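Local coordinates for retinoic acid receptor (Platynereis dumerilii, PDB 6EU9), which binds all-trans retinoic acid through its ligand-binding domain and probably acts as a ligand-controlled transcription factor, at residues Thr76-Thr81 / Ser162-Pro167; Leu88-Leu93 / Met150-Cys155. All blocks are in the same frame, centred on the assembly; numbering follows the deposited sequence.

Both interactions use helix 76-97 of the ligand-binding domain, at different points along its length. Interaction 1 lies at its first turns, where 76-81 meets the loop 162-167. Interaction 2 lies further along, where 88-93 packs against 150-155 of helix 145-156. Their centres are about 17 Å apart and their nearest atoms about 8 Å apart, so they do not touch. The chain that leaves interaction 2 through helix 145-156 returns to helix 76-97 at interaction 1. Interaction 1 is polar, its centre about 19 Å from the centre of the chain, and lies beside the second subunit. Interaction 2 is buried, its centre about 3 Å from the centre of the chain, in the helical body of the retinoic acid-binding domain.

Interaction 1: residues Thr76-Thr81 / Ser162-Pro167; sequences TNDQIT and SGLEHP
Asp78 points its carboxylate at two successive backbone N-H groups of the loop. Its OD1 accepts from Glu165 N at 2.8 Å, and its OD2 accepts from His166 N at 3.2 Å. Both oxygens use their syn lone pairs, and both bonds are fairly straight, near 160°. The two bonds hold the carboxylate at both oxygens and fix its rotation. Asp78 CG lies beside the backbone N (chi1 -79°), which brings the group up to the loop. Leu164 comes against the same group with one methyl, CD2, at 3.5 Å from Asp78 CG. That methyl also meets Thr81, whose CG2 reaches on to the loop backbone, 3.4 Å from Ser162 O.

Asn77 and Glu165 cross at about a right angle, with amide and carboxylate planes 75° apart. Asn77 ND2 donates to Glu165 OE1 at 3.1 Å from above the carboxylate plane. This bond is bent, and OE1 also lies off the Asn77 amide plane. The other oxygen of Glu165, OE2, is hydrogen-bonded to Ser75 OG, just before 76-81. Nearby, Asn77 packs on Lys56 and Glu165 on Asn60, both of the second subunit.

The contact ties the start of helix 76-97 to the loop that leads into helix 167-188, with His166 at its N-cap. The acids Asp78 and Glu165 lie close, and the backbone N-H groups of Glu165 and His166, with Asn77 ND2, probably offset their repulsion.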
loop_
_atom_site.group_PDB
_atom_site.type_symbol
_atom_site.label_atom_id
_atom_site.label_comp_id
_atom_site.label_asym_id
_atom_site.label_seq_id
_atom_site.Cartn_x
_atom_site.Cartn_y
_atom_site.Cartn_z
ATOM N N THR A 76 -0.566 -4.364 2.145
ATOM C CA THR A 76 0.074 -3.257 1.456
ATOM C C THR A 76 -0.899 -2.661 0.418
ATOM O O THR A 76 -0.929 -1.451 0.269
ATOM C CB THR A 76 1.381 -3.728 0.872
ATOM O OG1 THR A 76 2.295 -3.792 1.977
ATOM C CG2 THR A 76 1.961 -2.788 -0.158
ATOM N N ASN A 77 -1.681 -3.527 -0.227
ATOM C CA ASN A 77 -2.580 -3.121 -1.264
ATOM C C ASN A 77 -3.688 -2.201 -0.734
ATOM O O ASN A 77 -3.962 -1.116 -1.303
ATOM C CB ASN A 77 -3.220 -4.318 -1.934
ATOM C CG ASN A 77 -2.793 -4.464 -3.345
ATOM O OD1 ASN A 77 -2.529 -3.475 -4.012
ATOM N ND2 ASN A 77 -2.732 -5.671 -3.831
ATOM N N ASP A 78 -4.313 -2.678 0.325
ATOM C CA ASP A 78 -5.404 -1.998 0.950
ATOM C C ASP A 78 -4.948 -0.689 1.547
ATOM O O ASP A 78 -5.665 0.334 1.452
ATOM C CB ASP A 78 -5.993 -2.909 2.043
ATOM C CG ASP A 78 -6.908 -3.982 1.486
ATOM O OD1 ASP A 78 -6.914 -4.159 0.227
ATOM O OD2 ASP A 78 -7.638 -4.567 2.302
ATOM N N GLN A 79 -3.718 -0.688 2.112
ATOM C CA GLN A 79 -3.118 0.584 2.519
ATOM C C GLN A 79 -3.072 1.590 1.384
ATOM O O GLN A 79 -3.496 2.738 1.598
ATOM C CB GLN A 79 -1.748 0.341 3.119
ATOM C CG GLN A 79 -1.807 -0.500 4.373
ATOM C CD GLN A 79 -0.393 -0.934 4.792
ATOM O OE1 GLN A 79 0.442 -0.069 4.914
ATOM N NE2 GLN A 79 -0.099 -2.287 4.997
ATOM N N ILE A 80 -2.626 1.086 0.185
ATOM C CA ILE A 80 -2.499 1.918 -0.994
ATOM C C ILE A 80 -3.859 2.404 -1.473
ATOM O O ILE A 80 -4.036 3.576 -1.733
ATOM C CB ILE A 80 -1.709 1.216 -2.121
ATOM C CG1 ILE A 80 -0.241 1.124 -1.694
ATOM C CG2 ILE A 80 -1.693 1.974 -3.447
ATOM C CD1 ILE A 80 0.628 0.298 -2.611
ATOM N N THR A 81 -4.794 1.479 -1.600
ATOM C CA THR A 81 -6.171 1.748 -1.990
ATOM C C THR A 81 -6.809 2.782 -1.102
ATOM O O THR A 81 -7.328 3.730 -1.649
ATOM C CB THR A 81 -6.984 0.450 -1.933
ATOM O OG1 THR A 81 -6.242 -0.567 -2.612
ATOM C CG2 THR A 81 -8.317 0.576 -2.553
ATOM N N SER A 162 -13.787 1.491 -2.881
ATOM C CA SER A 162 -13.734 0.519 -3.969
ATOM C C SER A 162 -12.450 -0.323 -4.070
ATOM O O SER A 162 -11.351 0.205 -3.980
ATOM C CB SER A 162 -13.933 1.244 -5.278
ATOM O OG SER A 162 -14.231 0.281 -6.254
ATOM N N GLY A 163 -12.604 -1.635 -4.301
ATOM C CA GLY A 163 -11.493 -2.497 -4.699
ATOM C C GLY A 163 -10.584 -2.964 -3.575
ATOM O O GLY A 163 -9.399 -3.224 -3.776
ATOM N N LEU A 164 -11.144 -3.103 -2.383
ATOM C CA LEU A 164 -10.378 -3.553 -1.257
ATOM C C LEU A 164 -10.279 -5.072 -1.233
ATOM O O LEU A 164 -11.250 -5.795 -1.552
ATOM C CB LEU A 164 -11.036 -3.050 0.017
ATOM C CG LEU A 164 -10.697 -1.635 0.403
ATOM C CD1 LEU A 164 -11.469 -1.348 1.663
ATOM C CD2 LEU A 164 -9.234 -1.488 0.653
ATOM N N GLU A 165 -9.127 -5.561 -0.821
ATOM C CA GLU A 165 -8.925 -6.993 -0.628
ATOM C C GLU A 165 -9.769 -7.529 0.505
ATOM O O GLU A 165 -10.430 -8.527 0.342
ATOM C CB GLU A 165 -7.454 -7.330 -0.375
ATOM C CG GLU A 165 -6.775 -7.894 -1.603
ATOM C CD GLU A 165 -5.287 -7.666 -1.596
ATOM O OE1 GLU A 165 -4.676 -7.789 -2.684
ATOM O OE2 GLU A 165 -4.708 -7.377 -0.527
ATOM N N HIS A 166 -9.728 -6.862 1.650
ATOM C CA HIS A 166 -10.457 -7.356 2.828
ATOM C C HIS A 166 -11.279 -6.232 3.444
ATOM O O HIS A 166 -10.896 -5.704 4.493
ATOM C CB HIS A 166 -9.549 -7.996 3.866
ATOM C CG HIS A 166 -8.334 -8.673 3.312
ATOM N ND1 HIS A 166 -8.382 -9.897 2.680
ATOM C CD2 HIS A 166 -7.023 -8.324 3.362
ATOM C CE1 HIS A 166 -7.161 -10.263 2.346
ATOM N NE2 HIS A 166 -6.321 -9.316 2.728
ATOM N N PRO A 167 -12.378 -5.865 2.782
ATOM C CA PRO A 167 -13.134 -4.729 3.259
ATOM C C PRO A 167 -13.761 -4.977 4.658
ATOM O O PRO A 167 -13.950 -3.982 5.430
ATOM C CB PRO A 167 -14.203 -4.516 2.159
ATOM C CG PRO A 167 -14.315 -5.832 1.484
ATOM C CD PRO A 167 -12.923 -6.380 1.506
#

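Interaction 2: residues Leu88-Leu93 / Met150-Cys155; sequences LEIIIL and MLSLIC
Ile90 packs on Ser152, and their CA atoms, 5.5 Å apart, are the nearest pair across the two segments. From CB, Ile90 splits into two branches. The methyl CG2 stands anti to the backbone N and touches Ser152 CB at 3.9 Å. CG1 lies beside the backbone N (chi1 -64°) and 4.2 Å from Cys155 CB. From there the chain extends to CD1, which ends 3.6 Å from Ser152 O. The tip thus rests on helix backbone. With an alanine here, lacking CG1, CG2 and CD1, a gap would probably open beside Ser152 and Cys155 CB would lose one of its apolar neighbours.

One turn on, Leu93 reaches across with CD2. This methyl meets Leu151 CB at 3.8 Å, and the two leucine side chains cross at about a right angle. It also lies near Ser152 OG, which is hydrogen-bonded to Tyr148 O within its own helix. At the other end, Glu89 brings OE1 to 3.8 Å from Cys155 CB. The charge of this buried carboxylate is met outside the two segments, by salt bridges from OE1 to Arg161 and from OE2 to Arg207.

The helix segments run almost antiparallel, at 167°, with axes 9.4 Å apart. No hydrogen bond joins them, so side-chain packing carries the contact. Helix 47-66 adds Val61 against Ile90 and Phe64 against Ser152, while helix 195-222 lies against Glu89 and Cys155 through Ser210 and Leu203. Helices 76-97 and 145-156 thus meet inside the layered helical sandwich of a nuclear receptor ligand-binding domain.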
loop_
_atom_site.group_PDB
_atom_site.type_symbol
_atom_site.label_atom_id
_atom_site.label_comp_id
_atom_site.label_asym_id
_atom_site.label_seq_id
_atom_site.Cartn_x
_atom_site.Cartn_y
_atom_site.Cartn_z
ATOM N N LEU A 88 -7.504 13.238 -0.440
ATOM C CA LEU A 88 -8.044 14.526 -0.605
ATOM C C LEU A 88 -8.949 14.958 0.521
ATOM O O LEU A 88 -8.920 16.110 1.004
ATOM C CB LEU A 88 -8.851 14.617 -1.902
ATOM C CG LEU A 88 -8.325 15.316 -3.072
ATOM C CD1 LEU A 88 -9.559 15.566 -3.913
ATOM C CD2 LEU A 88 -7.776 16.654 -2.670
ATOM N N GLU A 89 -9.741 14.010 1.027
ATOM C CA GLU A 89 -10.546 14.251 2.216
ATOM C C GLU A 89 -9.681 14.659 3.372
ATOM O O GLU A 89 -10.006 15.637 3.995
ATOM C CB GLU A 89 -11.300 12.987 2.557
ATOM C CG GLU A 89 -12.459 12.573 1.688
ATOM C CD GLU A 89 -12.635 11.060 1.636
ATOM O OE1 GLU A 89 -12.274 10.388 2.652
ATOM O OE2 GLU A 89 -13.069 10.503 0.592
ATOM N N ILE A 90 -8.561 13.973 3.646
ATOM C CA ILE A 90 -7.752 14.300 4.824
ATOM C C ILE A 90 -7.121 15.697 4.661
ATOM O O ILE A 90 -7.041 16.476 5.595
ATOM C CB ILE A 90 -6.712 13.203 5.132
ATOM C CG1 ILE A 90 -7.452 11.926 5.500
ATOM C CG2 ILE A 90 -5.797 13.537 6.283
ATOM C CD1 ILE A 90 -6.673 10.621 5.512
ATOM N N ILE A 91 -6.641 16.010 3.473
ATOM C CA ILE A 91 -6.019 17.308 3.183
ATOM C C ILE A 91 -7.018 18.434 3.327
ATOM O O ILE A 91 -6.680 19.486 3.838
ATOM C CB ILE A 91 -5.444 17.286 1.727
ATOM C CG1 ILE A 91 -4.059 16.679 1.751
ATOM C CG2 ILE A 91 -5.490 18.617 0.968
ATOM C CD1 ILE A 91 -3.545 16.370 0.381
ATOM N N ILE A 92 -8.251 18.219 2.871
ATOM C CA ILE A 92 -9.232 19.231 3.057
ATOM C C ILE A 92 -9.507 19.411 4.535
ATOM O O ILE A 92 -9.654 20.517 5.052
ATOM C CB ILE A 92 -10.471 18.920 2.221
ATOM C CG1 ILE A 92 -10.056 18.994 0.740
ATOM C CG2 ILE A 92 -11.633 19.865 2.555
ATOM C CD1 ILE A 92 -11.022 18.399 -0.255
ATOM N N LEU A 93 -9.620 18.324 5.253
ATOM C CA LEU A 93 -9.892 18.372 6.694
ATOM C C LEU A 93 -8.776 19.085 7.415
ATOM O O LEU A 93 -8.981 19.828 8.315
ATOM C CB LEU A 93 -10.122 16.948 7.208
ATOM C CG LEU A 93 -10.890 16.889 8.529
ATOM C CD1 LEU A 93 -12.286 17.487 8.477
ATOM C CD2 LEU A 93 -11.011 15.424 8.844
ATOM N N MET A 150 -8.664 11.901 14.783
ATOM C CA MET A 150 -9.569 10.757 14.699
ATOM C C MET A 150 -10.394 10.699 13.441
ATOM O O MET A 150 -10.530 9.648 12.852
ATOM C CB MET A 150 -10.446 10.635 15.930
ATOM C CG MET A 150 -9.714 10.740 17.240
ATOM S SD MET A 150 -10.718 10.191 18.652
ATOM C CE MET A 150 -10.351 11.595 19.677
ATOM N N LEU A 151 -10.964 11.850 13.013
ATOM C CA LEU A 151 -11.743 11.905 11.783
ATOM C C LEU A 151 -10.885 11.582 10.581
ATOM O O LEU A 151 -11.335 10.929 9.655
ATOM C CB LEU A 151 -12.380 13.263 11.601
ATOM C CG LEU A 151 -13.563 13.709 12.527
ATOM C CD1 LEU A 151 -13.783 15.232 12.758
ATOM C CD2 LEU A 151 -14.901 13.052 12.225
ATOM N N SER A 152 -9.634 12.001 10.583
ATOM C CA SER A 152 -8.745 11.637 9.486
ATOM C C SER A 152 -8.543 10.144 9.392
ATOM O O SER A 152 -8.642 9.591 8.307
ATOM C CB SER A 152 -7.403 12.283 9.653
ATOM O OG SER A 152 -7.597 13.673 10.051
ATOM N N LEU A 153 -8.295 9.460 10.514
ATOM C CA LEU A 153 -8.119 8.008 10.485
ATOM C C LEU A 153 -9.394 7.318 10.082
ATOM O O LEU A 153 -9.340 6.284 9.418
ATOM C CB LEU A 153 -7.620 7.474 11.851
ATOM C CG LEU A 153 -6.960 6.050 11.810
ATOM C CD1 LEU A 153 -5.739 6.077 10.945
ATOM C CD2 LEU A 153 -6.519 5.623 13.155
ATOM N N ILE A 154 -10.537 7.839 10.553
ATOM C CA ILE A 154 -11.831 7.276 10.229
ATOM C C ILE A 154 -12.088 7.375 8.740
ATOM O O ILE A 154 -12.646 6.441 8.156
ATOM C CB ILE A 154 -12.942 7.880 11.086
ATOM C CG1 ILE A 154 -12.858 7.344 12.505
ATOM C CG2 ILE A 154 -14.387 7.830 10.468
ATOM C CD1 ILE A 154 -13.728 8.096 13.489
ATOM N N CYS A 155 -11.644 8.486 8.154
ATOM C CA CYS A 155 -11.693 8.660 6.696
ATOM C C CYS A 155 -10.826 7.663 6.024
ATOM O O CYS A 155 -11.260 6.972 5.124
ATOM C CB CYS A 155 -11.139 10.018 6.260
ATOM S SG CYS A 155 -12.321 11.310 6.414
#